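Local coordinates for protein 3-ketosteroid-delta4-5alpha-dehydrogenase (Rhodococcus jostii, PDB 4AT2) that probably catalyses the FAD-dependent desaturation of the 4,5 bond of 3-keto-5alpha-steroids during steroid catabolism, at residues G75-I87 and E197-V209. Residues are numbered along the deposited sequence; the frame is centred on the assembly and turned at random.
Sequences GWGGATALAGGFI and EKGGGYMLMKPLV. Unlike the reference sequence in segment 75-87: Thr80 (reference Ala). With FAD (flavin-adenine dinucleotide), chain D.
Gly201 N gives its hydrogen to Ala83 O (2.8 Å) from above the carbonyl plane, where the glycine-rich FAD-binding loop of this flavoprotein, residues 75-87, settles on the start of helix 202-214. This is a worked example of how bare backbone lets a cofactor loop and a helix start come into direct contact, the CA atoms of Gly85 and Gly201 only 3.8 Å apart. Gly199 to Tyr202 form a type I beta turn, and a second bond, Gly199 N to Ala81 O (3.1 Å), fastens its first residue. Side chains could not fit here: a CB on Gly199, Gly200 or Gly201 would run into the carbonyl oxygens of Ala83, Gly84 or Thr80. Packing stays tight at Thr80, which differs from the reference sequence. A chi1 of -58° puts its OG1 beside the backbone N and leaves CG2 anti to it, facing Met205 CG at 3.4 Å, closer than carbons usually approach, while OG1 donates to the FAD phosphate oxygen O1A (2.6 Å) and accepts from O4'. Further along, Gly84 N donates a hydrogen bond to flavin N5.

Toward solvent the fit loosens. Glu197 and Lys198 are exposed and their side chains set off away from the loop, the Lys198 chain running on so that CE lies over one face of the Tyr202 ring. Trp76 bridges the two regimes; its ring and that of Tyr202 are near parallel (18°) but slid apart, centroids 5.9 Å from each other. Replacing the indole with an alanine would probably leave Val209 without its aromatic cover and open a gap beside Tyr202 and Met205. Val209 lays both methyls on one face of the indole, CG2 3.6 Å from Trp76 CD2 and CG1 over the five-membered ring in a CH-pi contact, 20° off its normal.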
# COMPACT_ATOMS: atom_id res chain seq x y z
N GLY A 75 8.05 27.60 -18.13
CA GLY A 75 7.98 28.53 -17.01
C GLY A 75 7.92 27.87 -15.65
O GLY A 75 7.76 26.65 -15.53
N TRP A 76 8.05 28.69 -14.60
CA TRP A 76 8.02 28.18 -13.23
C TRP A 76 6.63 27.95 -12.71
O TRP A 76 5.66 28.44 -13.29
CB TRP A 76 8.81 29.08 -12.28
CG TRP A 76 8.41 30.54 -12.29
CD1 TRP A 76 9.04 31.58 -12.96
CD2 TRP A 76 7.28 31.17 -11.58
NE1 TRP A 76 8.41 32.78 -12.72
CE2 TRP A 76 7.35 32.60 -11.90
CE3 TRP A 76 6.27 30.71 -10.75
CZ2 TRP A 76 6.42 33.51 -11.40
CZ3 TRP A 76 5.34 31.64 -10.25
CH2 TRP A 76 5.42 33.00 -10.57
N GLY A 77 6.53 27.19 -11.63
CA GLY A 77 5.26 27.05 -10.93
C GLY A 77 4.83 25.62 -10.67
O GLY A 77 4.40 25.29 -9.55
N GLY A 78 4.92 24.78 -11.70
CA GLY A 78 4.51 23.36 -11.62
C GLY A 78 3.09 23.21 -11.11
O GLY A 78 2.23 24.06 -11.37
N ALA A 79 2.84 22.12 -10.40
CA ALA A 79 1.55 21.89 -9.73
C ALA A 79 1.33 22.92 -8.62
O ALA A 79 0.19 23.25 -8.30
CB ALA A 79 1.50 20.48 -9.14
N THR A 80 2.42 23.42 -8.04
CA THR A 80 2.29 24.36 -6.93
C THR A 80 1.47 25.61 -7.30
O THR A 80 0.60 26.03 -6.53
CB THR A 80 3.68 24.77 -6.38
OG1 THR A 80 4.39 23.59 -5.96
CG2 THR A 80 3.53 25.73 -5.21
N ALA A 81 1.75 26.19 -8.46
CA ALA A 81 1.07 27.41 -8.89
C ALA A 81 -0.43 27.20 -9.15
O ALA A 81 -1.21 28.16 -9.20
CB ALA A 81 1.76 27.99 -10.13
N LEU A 82 -0.83 25.93 -9.30
CA LEU A 82 -2.24 25.57 -9.53
C LEU A 82 -2.97 25.10 -8.27
O LEU A 82 -4.19 24.87 -8.29
CB LEU A 82 -2.33 24.49 -10.62
CG LEU A 82 -1.49 24.66 -11.90
CD1 LEU A 82 -1.60 23.43 -12.79
CD2 LEU A 82 -1.88 25.91 -12.67
N ALA A 83 -2.23 24.98 -7.16
CA ALA A 83 -2.76 24.46 -5.90
C ALA A 83 -3.66 25.45 -5.17
O ALA A 83 -3.60 26.65 -5.42
CB ALA A 83 -1.60 24.05 -4.99
N GLY A 84 -4.47 24.93 -4.24
CA GLY A 84 -5.34 25.75 -3.37
C GLY A 84 -4.56 26.71 -2.48
O GLY A 84 -5.06 27.78 -2.09
N GLY A 85 -3.33 26.33 -2.18
CA GLY A 85 -2.42 27.19 -1.43
C GLY A 85 -2.29 26.86 0.03
O GLY A 85 -1.58 27.56 0.75
N PHE A 86 -2.95 25.79 0.49
CA PHE A 86 -2.78 25.36 1.89
C PHE A 86 -1.32 25.01 2.14
O PHE A 86 -0.68 24.34 1.32
CB PHE A 86 -3.59 24.10 2.20
CG PHE A 86 -5.05 24.35 2.41
CD1 PHE A 86 -5.54 24.71 3.66
CD2 PHE A 86 -5.95 24.13 1.38
CE1 PHE A 86 -6.90 24.91 3.86
CE2 PHE A 86 -7.31 24.32 1.57
CZ PHE A 86 -7.78 24.71 2.82
N ILE A 87 -0.81 25.44 3.29
CA ILE A 87 0.51 25.06 3.76
C ILE A 87 0.30 24.61 5.20
O ILE A 87 -0.20 25.38 6.02
CB ILE A 87 1.50 26.26 3.71
CG1 ILE A 87 1.40 27.01 2.38
CG2 ILE A 87 2.93 25.76 3.96
CD1 ILE A 87 2.22 28.30 2.34
N GLU A 197 -5.90 26.35 -12.21
CA GLU A 197 -5.54 27.33 -13.25
C GLU A 197 -4.48 28.32 -12.75
O GLU A 197 -3.47 28.56 -13.41
CB GLU A 197 -6.80 28.09 -13.71
CG GLU A 197 -6.53 29.32 -14.57
CD GLU A 197 -7.71 30.27 -14.63
OE1 GLU A 197 -8.76 29.91 -15.22
OE2 GLU A 197 -7.59 31.40 -14.09
N LYS A 198 -4.75 28.89 -11.57
CA LYS A 198 -3.87 29.83 -10.89
C LYS A 198 -4.48 29.94 -9.50
O LYS A 198 -5.24 30.87 -9.21
CB LYS A 198 -3.85 31.18 -11.61
CG LYS A 198 -2.86 32.20 -11.07
CD LYS A 198 -2.77 33.40 -12.01
CE LYS A 198 -2.19 34.62 -11.33
NZ LYS A 198 -2.07 35.76 -12.29
N GLY A 199 -4.18 28.95 -8.66
CA GLY A 199 -4.78 28.87 -7.33
C GLY A 199 -4.01 29.67 -6.31
O GLY A 199 -3.06 30.39 -6.66
N GLY A 200 -4.41 29.54 -5.04
CA GLY A 200 -3.73 30.21 -3.93
C GLY A 200 -2.26 29.86 -3.88
O GLY A 200 -1.45 30.62 -3.35
N GLY A 201 -1.91 28.70 -4.44
CA GLY A 201 -0.52 28.26 -4.51
C GLY A 201 0.37 29.20 -5.30
O GLY A 201 1.58 29.27 -5.06
N TYR A 202 -0.23 29.94 -6.24
CA TYR A 202 0.50 30.95 -6.99
C TYR A 202 1.09 32.05 -6.09
O TYR A 202 2.19 32.54 -6.35
CB TYR A 202 -0.39 31.57 -8.08
CG TYR A 202 0.28 32.68 -8.85
CD1 TYR A 202 1.15 32.39 -9.91
CD2 TYR A 202 0.07 34.01 -8.51
CE1 TYR A 202 1.77 33.40 -10.62
CE2 TYR A 202 0.69 35.03 -9.22
CZ TYR A 202 1.54 34.72 -10.26
OH TYR A 202 2.16 35.73 -10.96
N MET A 203 0.36 32.43 -5.05
CA MET A 203 0.85 33.46 -4.13
C MET A 203 1.80 32.93 -3.07
O MET A 203 2.33 33.70 -2.26
CB MET A 203 -0.29 34.29 -3.51
CG MET A 203 -0.73 35.47 -4.37
SD MET A 203 0.61 36.54 -4.94
CE MET A 203 1.26 37.12 -3.37
N LEU A 204 2.03 31.61 -3.07
CA LEU A 204 3.19 31.06 -2.40
C LEU A 204 4.39 31.14 -3.34
O LEU A 204 5.45 31.63 -2.96
CB LEU A 204 2.94 29.61 -1.95
CG LEU A 204 4.14 28.81 -1.43
CD1 LEU A 204 4.79 29.46 -0.21
CD2 LEU A 204 3.69 27.39 -1.10
N MET A 205 4.20 30.69 -4.58
CA MET A 205 5.29 30.63 -5.57
C MET A 205 5.88 31.98 -5.95
O MET A 205 7.10 32.13 -6.00
CB MET A 205 4.83 29.93 -6.85
CG MET A 205 4.86 28.42 -6.82
SD MET A 205 6.45 27.70 -6.35
CE MET A 205 7.48 28.07 -7.76
N LYS A 206 5.02 32.95 -6.26
CA LYS A 206 5.47 34.23 -6.82
C LYS A 206 6.47 34.97 -5.92
O LYS A 206 7.56 35.32 -6.39
CB LYS A 206 4.26 35.11 -7.19
CG LYS A 206 4.63 36.44 -7.83
CD LYS A 206 3.37 37.21 -8.19
CE LYS A 206 3.67 38.41 -9.06
NZ LYS A 206 3.70 39.66 -8.26
N PRO A 207 6.14 35.19 -4.63
CA PRO A 207 7.13 35.85 -3.75
C PRO A 207 8.45 35.08 -3.60
O PRO A 207 9.51 35.69 -3.49
CB PRO A 207 6.43 35.95 -2.39
CG PRO A 207 4.98 35.75 -2.67
CD PRO A 207 4.88 34.91 -3.91
N LEU A 208 8.38 33.75 -3.60
CA LEU A 208 9.59 32.92 -3.49
C LEU A 208 10.45 33.05 -4.76
O LEU A 208 11.67 33.15 -4.68
CB LEU A 208 9.23 31.45 -3.21
CG LEU A 208 8.52 31.17 -1.87
CD1 LEU A 208 8.38 29.67 -1.63
CD2 LEU A 208 9.24 31.79 -0.69
N VAL A 209 9.79 33.08 -5.91
CA VAL A 209 10.50 33.26 -7.18
C VAL A 209 11.18 34.63 -7.21
O VAL A 209 12.36 34.73 -7.57
CB VAL A 209 9.55 33.05 -8.39
CG1 VAL A 209 10.20 33.54 -9.68
CG2 VAL A 209 9.20 31.57 -8.51
PA FAD D . 5.74 20.86 -8.64
O1A FAD D . 5.29 22.07 -7.93
O2A FAD D . 4.85 20.25 -9.64
O5B FAD D . 7.14 21.21 -9.35
C5B FAD D . 7.86 20.21 -10.08
C4B FAD D . 8.50 20.87 -11.31
O4B FAD D . 9.34 19.85 -11.89
C3B FAD D . 7.42 21.21 -12.35
O3B FAD D . 7.56 22.59 -12.75
C2B FAD D . 7.70 20.24 -13.50
O2B FAD D . 7.38 20.85 -14.78
C1B FAD D . 9.20 19.99 -13.34
N9A FAD D . 9.66 18.72 -13.94
C8A FAD D . 9.02 17.55 -14.04
N7A FAD D . 9.83 16.68 -14.64
C5A FAD D . 10.99 17.30 -14.91
C6A FAD D . 12.15 16.91 -15.50
N6A FAD D . 12.27 15.66 -15.93
N1A FAD D . 13.18 17.76 -15.65
C2A FAD D . 13.08 19.07 -15.19
N3A FAD D . 11.89 19.45 -14.59
C4A FAD D . 10.88 18.56 -14.47
N1 FAD D . -0.99 20.46 -1.81
C2 FAD D . -0.94 21.24 -0.67
O2 FAD D . -0.12 20.98 0.20
N3 FAD D . -1.82 22.32 -0.52
C4 FAD D . -2.78 22.59 -1.49
O4 FAD D . -3.55 23.54 -1.31
C4X FAD D . -2.84 21.79 -2.64
N5 FAD D . -3.77 22.01 -3.60
C5X FAD D . -3.95 21.09 -4.57
C6 FAD D . -5.07 21.17 -5.40
C7 FAD D . -5.26 20.23 -6.43
C7M FAD D . -6.40 20.36 -7.24
C8 FAD D . -4.32 19.19 -6.61
C8M FAD D . -4.45 18.22 -7.62
C9 FAD D . -3.20 19.13 -5.77
C9A FAD D . -3.03 20.06 -4.74
N10 FAD D . -1.96 19.98 -3.91
C10 FAD D . -1.94 20.73 -2.79
C1' FAD D . -0.76 19.16 -4.21
C2' FAD D . 0.41 20.07 -4.61
O2' FAD D . -0.08 20.91 -5.66
C3' FAD D . 1.60 19.25 -5.12
O3' FAD D . 1.73 18.00 -4.41
C4' FAD D . 2.89 20.07 -4.97
O4' FAD D . 2.72 21.30 -5.68
C5' FAD D . 4.09 19.31 -5.55
O5' FAD D . 5.28 20.08 -5.31
P FAD D . 6.65 19.71 -6.08
O1P FAD D . 7.05 18.33 -5.79
O2P FAD D . 7.61 20.84 -5.84
O3P FAD D . 6.14 19.64 -7.63